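PDB 4R9O: putative aldo/keto reductase, which probably acts as an NADP-dependent oxidoreductase of the aldo/keto reductase family, built on a TIM-barrel fold. Local coordinates for residues V52-I57 / L81-K86; C87-T92 / I130-P135; W212-G217 / V248-I253; V8-Q13 / T178-Q183. All blocks are in the same frame, centred on the assembly; numbering follows the deposited sequence.

Contact 1 of 4, residues V52-I57 / L81-K86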
loop_
_atom_site.group_PDB
_atom_site.type_symbol
_atom_site.label_atom_id
_atom_site.label_comp_id
_atom_site.label_asym_id
_atom_site.label_seq_id
_atom_site.Cartn_x
_atom_site.Cartn_y
_atom_site.Cartn_z
ATOM N N VAL C 52 -5.046 -16.062 -34.437
ATOM C CA VAL C 52 -4.562 -14.688 -34.524
ATOM C C VAL C 52 -5.432 -13.756 -33.678
ATOM O O VAL C 52 -6.654 -13.922 -33.572
ATOM C CB VAL C 52 -4.515 -14.178 -35.986
ATOM C CG1 VAL C 52 -3.565 -15.049 -36.842
ATOM C CG2 VAL C 52 -5.898 -14.158 -36.594
ATOM N N ASP C 53 -4.789 -12.775 -33.067
ATOM C CA ASP C 53 -5.459 -11.943 -32.084
ATOM C C ASP C 53 -5.532 -10.489 -32.543
ATOM O O ASP C 53 -4.510 -9.870 -32.842
ATOM C CB ASP C 53 -4.740 -12.057 -30.734
ATOM C CG ASP C 53 -5.416 -11.244 -29.651
ATOM O OD1 ASP C 53 -6.410 -11.735 -29.074
ATOM O OD2 ASP C 53 -4.955 -10.113 -29.395
ATOM N N HIS C 54 -6.755 -9.965 -32.597
ATOM C CA HIS C 54 -7.043 -8.597 -33.043
ATOM C C HIS C 54 -7.887 -7.836 -32.021
ATOM O O HIS C 54 -8.329 -8.415 -31.032
ATOM C CB HIS C 54 -7.781 -8.614 -34.388
ATOM C CG HIS C 54 -6.896 -8.937 -35.558
ATOM N ND1 HIS C 54 -6.182 -7.974 -36.230
ATOM C CD2 HIS C 54 -6.609 -10.115 -36.156
ATOM C CE1 HIS C 54 -5.484 -8.547 -37.202
ATOM N NE2 HIS C 54 -5.728 -9.847 -37.177
ATOM N N ALA C 55 -8.134 -6.551 -32.283
ATOM C CA ALA C 55 -9.115 -5.774 -31.512
ATOM C C ALA C 55 -9.580 -4.600 -32.352
ATOM O O ALA C 55 -8.840 -4.121 -33.204
ATOM C CB ALA C 55 -8.533 -5.282 -30.184
ATOM N N ASP C 56 -10.792 -4.126 -32.115
ATOM C CA ASP C 56 -11.285 -3.002 -32.907
ATOM C C ASP C 56 -10.360 -1.775 -32.777
ATOM O O ASP C 56 -10.062 -1.117 -33.772
ATOM C CB ASP C 56 -12.733 -2.655 -32.523
ATOM C CG ASP C 56 -12.898 -2.277 -31.048
ATOM O OD1 ASP C 56 -12.037 -2.639 -30.211
ATOM O OD2 ASP C 56 -13.918 -1.623 -30.740
ATOM N N ILE C 57 -9.863 -1.503 -31.573
ATOM C CA ILE C 57 -9.097 -0.276 -31.341
ATOM C C ILE C 57 -7.636 -0.281 -31.839
ATOM O O ILE C 57 -7.042 0.791 -32.006
ATOM C CB ILE C 57 -9.057 0.073 -29.840
ATOM C CG1 ILE C 57 -8.308 -1.011 -29.065
ATOM C CG2 ILE C 57 -10.465 0.276 -29.282
ATOM C CD1 ILE C 57 -7.641 -0.487 -27.806
ATOM N N LEU C 81 -7.358 -20.087 -40.484
ATOM C CA LEU C 81 -7.106 -19.290 -39.289
ATOM C C LEU C 81 -8.248 -19.369 -38.282
ATOM O O LEU C 81 -9.406 -19.575 -38.648
ATOM C CB LEU C 81 -6.886 -17.823 -39.659
ATOM C CG LEU C 81 -5.792 -17.451 -40.668
ATOM C CD1 LEU C 81 -6.105 -16.110 -41.334
ATOM C CD2 LEU C 81 -4.450 -17.403 -39.963
ATOM N N GLN C 82 -7.913 -19.203 -37.009
ATOM C CA GLN C 82 -8.917 -18.887 -36.001
ATOM C C GLN C 82 -8.716 -17.421 -35.646
ATOM O O GLN C 82 -7.661 -17.032 -35.142
ATOM C CB GLN C 82 -8.801 -19.776 -34.760
ATOM C CG GLN C 82 -8.975 -21.258 -35.031
ATOM C CD GLN C 82 -7.701 -21.869 -35.564
ATOM O OE1 GLN C 82 -7.720 -22.663 -36.511
ATOM N NE2 GLN C 82 -6.576 -21.482 -34.970
ATOM N N ILE C 83 -9.713 -16.603 -35.943
ATOM C CA ILE C 83 -9.597 -15.178 -35.708
ATOM C C ILE C 83 -10.302 -14.752 -34.435
ATOM O O ILE C 83 -11.490 -15.011 -34.240
ATOM C CB ILE C 83 -10.156 -14.361 -36.866
ATOM C CG1 ILE C 83 -9.464 -14.779 -38.166
ATOM C CG2 ILE C 83 -9.958 -12.871 -36.573
ATOM C CD1 ILE C 83 -9.985 -14.067 -39.390
ATOM N N VAL C 84 -9.540 -14.096 -33.574
ATOM C CA VAL C 84 -10.046 -13.600 -32.308
ATOM C C VAL C 84 -10.004 -12.088 -32.367
ATOM O O VAL C 84 -8.978 -11.511 -32.731
ATOM C CB VAL C 84 -9.208 -14.087 -31.106
ATOM C CG1 VAL C 84 -9.788 -13.531 -29.786
ATOM C CG2 VAL C 84 -9.121 -15.616 -31.058
ATOM N N THR C 85 -11.109 -11.437 -32.022
ATOM C CA THR C 85 -11.069 -9.990 -31.903
ATOM C C THR C 85 -11.845 -9.520 -30.671
ATOM O O THR C 85 -12.394 -10.337 -29.922
ATOM C CB THR C 85 -11.599 -9.297 -33.176
ATOM O OG1 THR C 85 -11.304 -7.895 -33.101
ATOM C CG2 THR C 85 -13.097 -9.517 -33.347
ATOM N N LYS C 86 -11.845 -8.210 -30.438
ATOM C CA LYS C 86 -12.370 -7.658 -29.193
ATOM C C LYS C 86 -13.084 -6.342 -29.402
ATOM O O LYS C 86 -12.859 -5.662 -30.398
ATOM C CB LYS C 86 -11.252 -7.433 -28.164
ATOM C CG LYS C 86 -10.130 -8.435 -28.145
ATOM C CD LYS C 86 -9.147 -8.073 -27.037
ATOM C CE LYS C 86 -7.877 -8.898 -27.107
ATOM N NZ LYS C 86 -7.079 -8.602 -28.334
#

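Contact 2 of 4, residues C87-T92 / I130-P135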
loop_
_atom_site.group_PDB
_atom_site.type_symbol
_atom_site.label_atom_id
_atom_site.label_comp_id
_atom_site.label_asym_id
_atom_site.label_seq_id
_atom_site.Cartn_x
_atom_site.Cartn_y
_atom_site.Cartn_z
ATOM N N CYS C 87 -13.920 -5.982 -28.429
ATOM C CA CYS C 87 -14.549 -4.671 -28.364
ATOM C C CYS C 87 -14.773 -4.300 -26.897
ATOM O O CYS C 87 -14.640 -5.150 -26.014
ATOM C CB CYS C 87 -15.872 -4.650 -29.131
ATOM S SG CYS C 87 -17.192 -5.647 -28.402
ATOM N N GLY C 88 -15.104 -3.038 -26.638
ATOM C CA GLY C 88 -15.348 -2.589 -25.278
ATOM C C GLY C 88 -14.599 -1.326 -24.905
ATOM O O GLY C 88 -15.013 -0.584 -24.008
ATOM N N ILE C 89 -13.506 -1.048 -25.607
ATOM C CA ILE C 89 -12.758 0.173 -25.330
ATOM C C ILE C 89 -13.054 1.261 -26.374
ATOM O O ILE C 89 -13.234 0.977 -27.561
ATOM C CB ILE C 89 -11.249 -0.114 -25.260
ATOM C CG1 ILE C 89 -10.971 -1.182 -24.190
ATOM C CG2 ILE C 89 -10.463 1.158 -24.958
ATOM C CD1 ILE C 89 -9.520 -1.609 -24.111
ATOM N N ALA C 90 -13.150 2.504 -25.909
ATOM C CA ALA C 90 -13.320 3.651 -26.796
ATOM C C ALA C 90 -12.143 4.612 -26.619
ATOM O O ALA C 90 -11.925 5.126 -25.522
ATOM C CB ALA C 90 -14.637 4.347 -26.518
ATOM N N THR C 91 -11.370 4.825 -27.682
ATOM C CA THR C 91 -10.165 5.653 -27.588
ATOM C C THR C 91 -10.369 6.987 -28.288
ATOM O O THR C 91 -11.332 7.164 -29.042
ATOM C CB THR C 91 -8.910 4.947 -28.193
ATOM O OG1 THR C 91 -8.926 5.037 -29.624
ATOM C CG2 THR C 91 -8.851 3.483 -27.776
ATOM N N THR C 92 -9.464 7.928 -28.036
ATOM C CA THR C 92 -9.571 9.257 -28.628
ATOM C C THR C 92 -9.066 9.277 -30.070
ATOM O O THR C 92 -8.909 10.341 -30.651
ATOM C CB THR C 92 -8.783 10.304 -27.823
ATOM O OG1 THR C 92 -7.433 9.853 -27.649
ATOM C CG2 THR C 92 -9.420 10.512 -26.456
ATOM N N ILE C 130 -14.805 -9.347 -24.714
ATOM C CA ILE C 130 -14.893 -8.058 -24.041
ATOM C C ILE C 130 -13.474 -7.678 -23.615
ATOM O O ILE C 130 -12.818 -8.401 -22.845
ATOM C CB ILE C 130 -15.830 -8.089 -22.799
ATOM C CG1 ILE C 130 -17.171 -8.743 -23.143
ATOM C CG2 ILE C 130 -16.043 -6.671 -22.248
ATOM C CD1 ILE C 130 -18.022 -7.919 -24.134
ATOM N N HIS C 131 -13.006 -6.544 -24.121
ATOM C CA HIS C 131 -11.598 -6.168 -24.036
ATOM C C HIS C 131 -11.156 -5.869 -22.606
ATOM O O HIS C 131 -10.046 -6.228 -22.183
ATOM C CB HIS C 131 -11.352 -4.950 -24.927
ATOM C CG HIS C 131 -9.936 -4.806 -25.404
ATOM N ND1 HIS C 131 -9.603 -4.078 -26.521
ATOM C CD2 HIS C 131 -8.772 -5.293 -24.903
ATOM C CE1 HIS C 131 -8.292 -4.123 -26.700
ATOM N NE2 HIS C 131 -7.766 -4.850 -25.732
ATOM N N ARG C 132 -12.043 -5.226 -21.858
ATOM C CA ARG C 132 -11.722 -4.845 -20.492
ATOM C C ARG C 132 -12.992 -4.821 -19.635
ATOM O O ARG C 132 -14.087 -4.582 -20.155
ATOM C CB ARG C 132 -11.004 -3.486 -20.476
ATOM C CG ARG C 132 -9.684 -3.552 -19.681
ATOM C CD ARG C 132 -8.579 -2.606 -20.139
ATOM N NE ARG C 132 -7.414 -3.356 -20.617
ATOM C CZ ARG C 132 -6.672 -3.024 -21.675
ATOM N NH1 ARG C 132 -6.932 -1.919 -22.359
ATOM N NH2 ARG C 132 -5.644 -3.783 -22.035
ATOM N N PRO C 133 -12.850 -5.094 -18.325
ATOM C CA PRO C 133 -14.016 -4.994 -17.446
ATOM C C PRO C 133 -14.456 -3.539 -17.296
ATOM O O PRO C 133 -13.655 -2.652 -17.015
ATOM C CB PRO C 133 -13.518 -5.570 -16.124
ATOM C CG PRO C 133 -12.050 -5.394 -16.150
ATOM C CD PRO C 133 -11.652 -5.552 -17.600
ATOM N N ASP C 134 -15.743 -3.322 -17.511
ATOM C CA ASP C 134 -16.345 -2.006 -17.514
ATOM C C ASP C 134 -17.232 -1.873 -16.273
ATOM O O ASP C 134 -18.144 -2.667 -16.092
ATOM C CB ASP C 134 -17.128 -1.852 -18.819
ATOM C CG ASP C 134 -18.007 -0.620 -18.865
ATOM O OD1 ASP C 134 -17.740 0.372 -18.156
ATOM O OD2 ASP C 134 -18.961 -0.649 -19.669
ATOM N N PRO C 135 -16.950 -0.895 -15.397
ATOM C CA PRO C 135 -17.798 -0.724 -14.209
ATOM C C PRO C 135 -19.272 -0.551 -14.585
ATOM O O PRO C 135 -20.143 -0.868 -13.778
ATOM C CB PRO C 135 -17.252 0.552 -13.564
ATOM C CG PRO C 135 -16.601 1.283 -14.700
ATOM C CD PRO C 135 -15.976 0.200 -15.520
HETATM O O HOH W 1 -12.004 -2.734 -27.531
#

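Contact 3 of 4, residues W212-G217 / V248-I253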
loop_
_atom_site.group_PDB
_atom_site.type_symbol
_atom_site.label_atom_id
_atom_site.label_comp_id
_atom_site.label_asym_id
_atom_site.label_seq_id
_atom_site.Cartn_x
_atom_site.Cartn_y
_atom_site.Cartn_z
ATOM N N TRP C 212 -0.951 -12.125 -22.648
ATOM C CA TRP C 212 -0.326 -11.004 -23.340
ATOM C C TRP C 212 0.763 -10.353 -22.475
ATOM O O TRP C 212 0.873 -10.621 -21.264
ATOM C CB TRP C 212 -1.384 -9.978 -23.812
ATOM C CG TRP C 212 -2.255 -9.350 -22.767
ATOM C CD1 TRP C 212 -3.423 -9.850 -22.258
ATOM C CD2 TRP C 212 -2.059 -8.076 -22.135
ATOM N NE1 TRP C 212 -3.955 -8.973 -21.337
ATOM C CE2 TRP C 212 -3.136 -7.878 -21.243
ATOM C CE3 TRP C 212 -1.076 -7.083 -22.233
ATOM C CZ2 TRP C 212 -3.246 -6.739 -20.445
ATOM C CZ3 TRP C 212 -1.195 -5.947 -21.443
ATOM C CH2 TRP C 212 -2.271 -5.788 -20.562
ATOM N N SER C 213 1.587 -9.534 -23.131
ATOM C CA SER C 213 2.790 -8.933 -22.545
ATOM C C SER C 213 3.749 -9.963 -21.947
ATOM O O SER C 213 4.352 -9.746 -20.894
ATOM C CB SER C 213 2.407 -7.891 -21.498
ATOM O OG SER C 213 2.236 -6.633 -22.122
ATOM N N CYS C 214 3.921 -11.064 -22.670
ATOM C CA CYS C 214 4.738 -12.174 -22.215
ATOM C C CYS C 214 6.185 -11.776 -21.930
ATOM O O CYS C 214 6.833 -12.362 -21.070
ATOM C CB CYS C 214 4.687 -13.294 -23.254
ATOM S SG CYS C 214 3.027 -14.016 -23.456
ATOM N N LEU C 215 6.681 -10.762 -22.633
ATOM C CA LEU C 215 8.050 -10.296 -22.450
ATOM C C LEU C 215 8.115 -8.971 -21.688
ATOM O O LEU C 215 9.055 -8.187 -21.858
ATOM C CB LEU C 215 8.742 -10.156 -23.805
ATOM C CG LEU C 215 8.854 -11.469 -24.591
ATOM C CD1 LEU C 215 9.542 -11.251 -25.933
ATOM C CD2 LEU C 215 9.580 -12.535 -23.782
ATOM N N GLY C 216 7.109 -8.724 -20.855
ATOM C CA GLY C 216 7.124 -7.580 -19.962
ATOM C C GLY C 216 6.727 -6.277 -20.625
ATOM O O GLY C 216 7.087 -5.209 -20.150
ATOM N N GLY C 217 5.996 -6.364 -21.731
ATOM C CA GLY C 217 5.537 -5.176 -22.430
ATOM C C GLY C 217 6.683 -4.325 -22.949
ATOM O O GLY C 217 6.577 -3.099 -23.021
ATOM N N VAL C 248 13.317 -18.954 -23.022
ATOM C CA VAL C 248 13.266 -19.256 -21.597
ATOM C C VAL C 248 12.010 -18.635 -20.979
ATOM O O VAL C 248 11.275 -19.306 -20.268
ATOM C CB VAL C 248 14.533 -18.755 -20.872
ATOM C CG1 VAL C 248 14.461 -19.068 -19.372
ATOM C CG2 VAL C 248 15.777 -19.388 -21.498
ATOM N N VAL C 249 11.753 -17.366 -21.279
ATOM C CA VAL C 249 10.561 -16.687 -20.763
ATOM C C VAL C 249 9.271 -17.380 -21.219
ATOM O O VAL C 249 8.375 -17.609 -20.416
ATOM C CB VAL C 249 10.518 -15.212 -21.198
ATOM C CG1 VAL C 249 9.193 -14.565 -20.789
ATOM C CG2 VAL C 249 11.707 -14.453 -20.616
ATOM N N TYR C 250 9.169 -17.715 -22.504
ATOM C CA TYR C 250 7.978 -18.422 -22.994
ATOM C C TYR C 250 7.806 -19.777 -22.288
ATOM O O TYR C 250 6.689 -20.174 -21.940
ATOM C CB TYR C 250 8.046 -18.615 -24.517
ATOM C CG TYR C 250 7.786 -17.343 -25.313
ATOM C CD1 TYR C 250 6.708 -16.516 -25.010
ATOM C CD2 TYR C 250 8.622 -16.970 -26.357
ATOM C CE1 TYR C 250 6.473 -15.346 -25.740
ATOM C CE2 TYR C 250 8.403 -15.810 -27.083
ATOM C CZ TYR C 250 7.328 -15.001 -26.774
ATOM O OH TYR C 250 7.122 -13.853 -27.508
ATOM N N ALA C 251 8.917 -20.483 -22.083
ATOM C CA ALA C 251 8.899 -21.783 -21.422
ATOM C C ALA C 251 8.404 -21.623 -19.989
ATOM O O ALA C 251 7.661 -22.457 -19.476
ATOM C CB ALA C 251 10.292 -22.424 -21.454
ATOM N N TRP C 252 8.800 -20.516 -19.366
ATOM C CA TRP C 252 8.414 -20.186 -17.998
ATOM C C TRP C 252 6.902 -20.005 -17.869
ATOM O O TRP C 252 6.286 -20.447 -16.893
ATOM C CB TRP C 252 9.141 -18.912 -17.558
ATOM C CG TRP C 252 8.945 -18.518 -16.120
ATOM C CD1 TRP C 252 9.739 -18.861 -15.064
ATOM C CD2 TRP C 252 7.904 -17.686 -15.586
ATOM N NE1 TRP C 252 9.251 -18.311 -13.904
ATOM C CE2 TRP C 252 8.123 -17.584 -14.196
ATOM C CE3 TRP C 252 6.792 -17.039 -16.144
ATOM C CZ2 TRP C 252 7.287 -16.846 -13.356
ATOM C CZ3 TRP C 252 5.955 -16.301 -15.305
ATOM C CH2 TRP C 252 6.209 -16.218 -13.926
ATOM N N ILE C 253 6.323 -19.330 -18.858
ATOM C CA ILE C 253 4.885 -19.096 -18.929
ATOM C C ILE C 253 4.117 -20.393 -19.206
ATOM O O ILE C 253 3.097 -20.676 -18.573
ATOM C CB ILE C 253 4.565 -18.058 -20.030
ATOM C CG1 ILE C 253 5.044 -16.667 -19.606
ATOM C CG2 ILE C 253 3.078 -18.041 -20.361
ATOM C CD1 ILE C 253 4.898 -15.626 -20.698
#

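Contact 4 of 4, residues V8-Q13 / T178-Q183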
loop_
_atom_site.group_PDB
_atom_site.type_symbol
_atom_site.label_atom_id
_atom_site.label_comp_id
_atom_site.label_asym_id
_atom_site.label_seq_id
_atom_site.Cartn_x
_atom_site.Cartn_y
_atom_site.Cartn_z
ATOM N N VAL C 8 -4.617 -26.995 -29.290
ATOM C CA VAL C 8 -5.163 -27.159 -27.954
ATOM C C VAL C 8 -6.627 -26.744 -27.914
ATOM O O VAL C 8 -7.032 -25.792 -28.577
ATOM C CB VAL C 8 -4.357 -26.341 -26.906
ATOM C CG1 VAL C 8 -2.948 -26.899 -26.741
ATOM C CG2 VAL C 8 -4.302 -24.873 -27.283
ATOM N N THR C 9 -7.429 -27.487 -27.165
ATOM C CA THR C 9 -8.795 -27.062 -26.886
ATOM C C THR C 9 -8.761 -26.112 -25.694
ATOM O O THR C 9 -8.361 -26.501 -24.604
ATOM C CB THR C 9 -9.713 -28.261 -26.597
ATOM O OG1 THR C 9 -9.631 -29.189 -27.686
ATOM C CG2 THR C 9 -11.157 -27.806 -26.436
ATOM N N ILE C 10 -9.178 -24.865 -25.895
ATOM C CA ILE C 10 -8.948 -23.848 -24.871
ATOM C C ILE C 10 -9.957 -23.884 -23.723
ATOM O O ILE C 10 -9.683 -23.354 -22.648
ATOM C CB ILE C 10 -8.941 -22.445 -25.484
ATOM C CG1 ILE C 10 -10.355 -22.047 -25.918
ATOM C CG2 ILE C 10 -7.973 -22.406 -26.663
ATOM C CD1 ILE C 10 -10.442 -20.662 -26.480
ATOM N N ALA C 11 -11.101 -24.528 -23.934
ATOM C CA ALA C 11 -12.158 -24.589 -22.923
ATOM C C ALA C 11 -13.061 -25.783 -23.232
ATOM O O ALA C 11 -13.065 -26.248 -24.372
ATOM C CB ALA C 11 -12.949 -23.282 -22.921
ATOM N N PRO C 12 -13.835 -26.249 -22.233
ATOM C CA PRO C 12 -14.920 -27.198 -22.506
ATOM C C PRO C 12 -15.904 -26.617 -23.523
ATOM O O PRO C 12 -16.356 -25.479 -23.350
ATOM C CB PRO C 12 -15.580 -27.391 -21.134
ATOM C CG PRO C 12 -14.509 -27.052 -20.149
ATOM C CD PRO C 12 -13.693 -25.971 -20.791
ATOM N N GLN C 13 -16.207 -27.392 -24.568
ATOM C CA GLN C 13 -17.028 -26.963 -25.709
ATOM C C GLN C 13 -16.350 -25.860 -26.532
ATOM O O GLN C 13 -16.946 -25.322 -27.468
ATOM C CB GLN C 13 -18.410 -26.473 -25.253
ATOM C CG GLN C 13 -19.045 -27.258 -24.111
ATOM C CD GLN C 13 -19.520 -26.346 -22.989
ATOM O OE1 GLN C 13 -20.338 -25.448 -23.205
ATOM N NE2 GLN C 13 -18.996 -26.563 -21.788
ATOM N N THR C 178 -20.122 -21.712 -22.429
ATOM C CA THR C 178 -18.940 -21.413 -21.628
ATOM C C THR C 178 -18.075 -20.310 -22.225
ATOM O O THR C 178 -17.744 -20.354 -23.411
ATOM C CB THR C 178 -18.060 -22.656 -21.472
ATOM O OG1 THR C 178 -18.874 -23.764 -21.076
ATOM C CG2 THR C 178 -16.948 -22.412 -20.448
ATOM N N LEU C 179 -17.697 -19.331 -21.401
ATOM C CA LEU C 179 -16.694 -18.350 -21.808
ATOM C C LEU C 179 -15.395 -19.099 -22.109
ATOM O O LEU C 179 -14.941 -19.925 -21.314
ATOM C CB LEU C 179 -16.495 -17.288 -20.723
ATOM C CG LEU C 179 -17.622 -16.251 -20.593
ATOM C CD1 LEU C 179 -17.426 -15.352 -19.357
ATOM C CD2 LEU C 179 -17.705 -15.420 -21.857
ATOM N N ALA C 180 -14.797 -18.843 -23.265
ATOM C CA ALA C 180 -13.750 -19.745 -23.715
ATOM C C ALA C 180 -12.355 -19.291 -23.301
ATOM O O ALA C 180 -11.388 -20.038 -23.461
ATOM C CB ALA C 180 -13.830 -19.918 -25.213
ATOM N N THR C 181 -12.241 -18.071 -22.781
ATOM C CA THR C 181 -10.957 -17.602 -22.269
ATOM C C THR C 181 -11.091 -16.317 -21.463
ATOM O O THR C 181 -12.088 -15.587 -21.561
ATOM C CB THR C 181 -9.919 -17.341 -23.398
ATOM O OG1 THR C 181 -8.597 -17.355 -22.843
ATOM C CG2 THR C 181 -10.153 -15.987 -24.047
ATOM N N ASN C 182 -10.060 -16.059 -20.670
ATOM C CA ASN C 182 -9.859 -14.771 -20.030
ATOM C C ASN C 182 -8.431 -14.408 -20.367
ATOM O O ASN C 182 -7.489 -14.987 -19.830
ATOM C CB ASN C 182 -10.098 -14.849 -18.516
ATOM C CG ASN C 182 -10.035 -13.482 -17.816
ATOM O OD1 ASN C 182 -9.936 -12.426 -18.457
ATOM N ND2 ASN C 182 -10.123 -13.504 -16.478
ATOM N N GLN C 183 -8.287 -13.510 -21.327
ATOM C CA GLN C 183 -6.993 -13.094 -21.824
ATOM C C GLN C 183 -6.340 -12.161 -20.809
ATOM O O GLN C 183 -6.880 -11.094 -20.501
ATOM C CB GLN C 183 -7.157 -12.417 -23.194
ATOM C CG GLN C 183 -5.863 -12.208 -23.931
ATOM C CD GLN C 183 -6.064 -11.637 -25.322
ATOM O OE1 GLN C 183 -5.568 -10.551 -25.632
ATOM N NE2 GLN C 183 -6.755 -12.387 -26.181
#

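Contact 1 of 4, residues V52-I57 / L81-K86
K86 shows how one side chain can tie the end of a barrel strand to its neighbour, reaching over to D53, H54 and A55. Its CB packs 4.0 Å from A55 CB, and CG slides past H54 O. The chain then runs extended to CE, which lies 3.8 Å from D53 OD1, until a bend at the last torsion (chi4 66°) brings the amine in. K86 NZ makes a salt bridge of 2.8 Å to D53 OD2, met on its syn side, and bonds at 3.0 Å to H54 O from well above the carbonyl plane. A third bond goes to the hydroxyl of Y58, probably the proton donor, consistent with the Asp-Tyr-Lys-His tetrad of aldo/keto reductases; Q183 steadies D53 from the other carboxylate oxygen, OD1. The strands themselves pair in parallel, with hydrogen bonds V52 N to Q82 O and V84 N to V52 O of 2.9 Å each, and H54 N and D56 N carry the ladder beyond the strand end to V84 O and K86 O. In the barrel wall, strand 16-23 flanks 51-53 and strand 125-130 flanks 82-90; D53 lies against V21 and V84 against F17, while helix 34-46 covers V52 and L81.

Contact 2 of 4, residues C87-T92 / I130-P135
I89 and H131 are brought together by two torsions. The isoleucine holds CG1 beside its own N and runs on extended to CD1 (chi2 176°), while the histidine swings CG roughly opposite its backbone N (chi1 -155°), a turn that lays its ring beneath that methyl. I89 CD1 sits 3.4 Å above the ring plane, displaced toward the CG-ND1 side of the ring, in a CH-pi contact. The same methyl also comes close to R132 NH1, obliquely to the guanidinium, though so short an approach is doubtful. At the edge of the imidazole, in its plane, a water stands 2.9 Å from H131 ND1 and accepts a bond of 3.0 Å from I89 N; it thereby links the ring to the backbone of the opposing strand. The chains themselves are joined by H131 N to C87 O at 2.9 Å, a continuation of the parallel pairing of strands 82-90 and 125-130, supported by a CA-H...O approach of I130 to the same oxygen. The ring's other nitrogen, NE2, bonds to E224 of a second subunit, to which R132 adds a long, weak ion pair, and T91 bonds to Q231 there. The chemistry thus fixes the rotation of the imidazole from three directions: a methyl over one face, a water at ND1 and a neighbouring subunit's carboxylate at NE2. Because H131 lies close to Y58 and fits the histidine of the family's tetrad, subunit assembly probably helps to shape the active-site mouth.

Contact 3 of 4, residues W212-G217 / V248-I253
C214 points at the helix from its CB, whereas L215 starts off alongside and turns its branched end in toward V249 and Y250. From the first residue, CB enters between Y250 and I253: it is 3.7 Å from Y250 CE1, approached obliquely to the ring, and 3.5 Å from I253 CD1, a tight fit. C214 SG, held beside its own N (chi1 -64°), rests against that same isoleucine methyl at 3.7 Å. L215 uses its two branches separately. CD2 packs 3.6 Å from V249 CG1, and CD1 lies 3.9 Å from Y250 OH, the leucine and tyrosine side chains crossing at about a right angle. V249 CG1 also presses to 3.2 Å from C214 O, which is buried here and finds no hydrogen-bonding partner. A type I turn from S213 to G216, closed by G216 N to S213 O, presents these residues; the whole loop 212-217 probably belongs to the NADP site, as in a close relative. Packed thus, the loop that follows strand 210-212 lies against helix 245-254, whose V249 also meets L233 of helix 227-240, while P262 of strand 261-264 touches both C214 and Y250.

Contact 4 of 4, residues V8-Q13 / T178-Q183
A11 and A180 mark the closest approach of CA atoms, 5.2 Å apart, and from there the chains diverge toward P12 and T178 without any backbone hydrogen bond between them. Side chains therefore do the joining. I10 turns CG1 into the position between its N and carbonyl carbon (chi1 71°), which sends the extended arm down onto A180: CD1 lies 3.7 Å from A180 CB and 3.2 Å from A180 O. The methyl of A11 comes to 3.6 Å from that same oxygen and 4.2 Å from A180 CB, so two aliphatic groups crowd one carbonyl. Farther out, Q13 bends at chi2 and crosses T178 at about a right angle, its NE2 giving a weak hydrogen bond of 2.9 Å to T178 OG1; the glutamine is poorly ordered and has a second conformer, so the link is a tentative one. Strand 7-9 pairs antiparallel with the start of 16-23, consistent with the amino-terminal hairpin that closes the bottom of the barrel in this family, and I10 also meets L261 of strand 261-264. Chemically the contact is chiefly apolar. A180 O is buried with no polar partner, and the one hydrogen bond across the segments lies out at Q13, toward solvent, so close packing rather than polar pairing mainly fits the hairpin's end against the approach to strand 182-185.

In the fold
Contacts 1, 2 and 4 all draw on the barrel sheet; contact 3 begins at the end of strand 210-212, another strand of that sheet, and sets the loop after it against helix 245-254. Contact 1 closes first along the chain and contact 2 follows on the same strand, 82-90; both fall within the long span bridged by contact 4, and contact 3 comes last. Centres of contacts 1 and 2 lie about 15 Å apart, those of contacts 2 and 3 about 24 Å. Contacts 1 and 2 meet at the likely active site through K86 and H131; segment 178-183 reaches it only by its last residue, while the packing of contact 4 lies away from it. The probable NADP loop of contact 3 runs alongside.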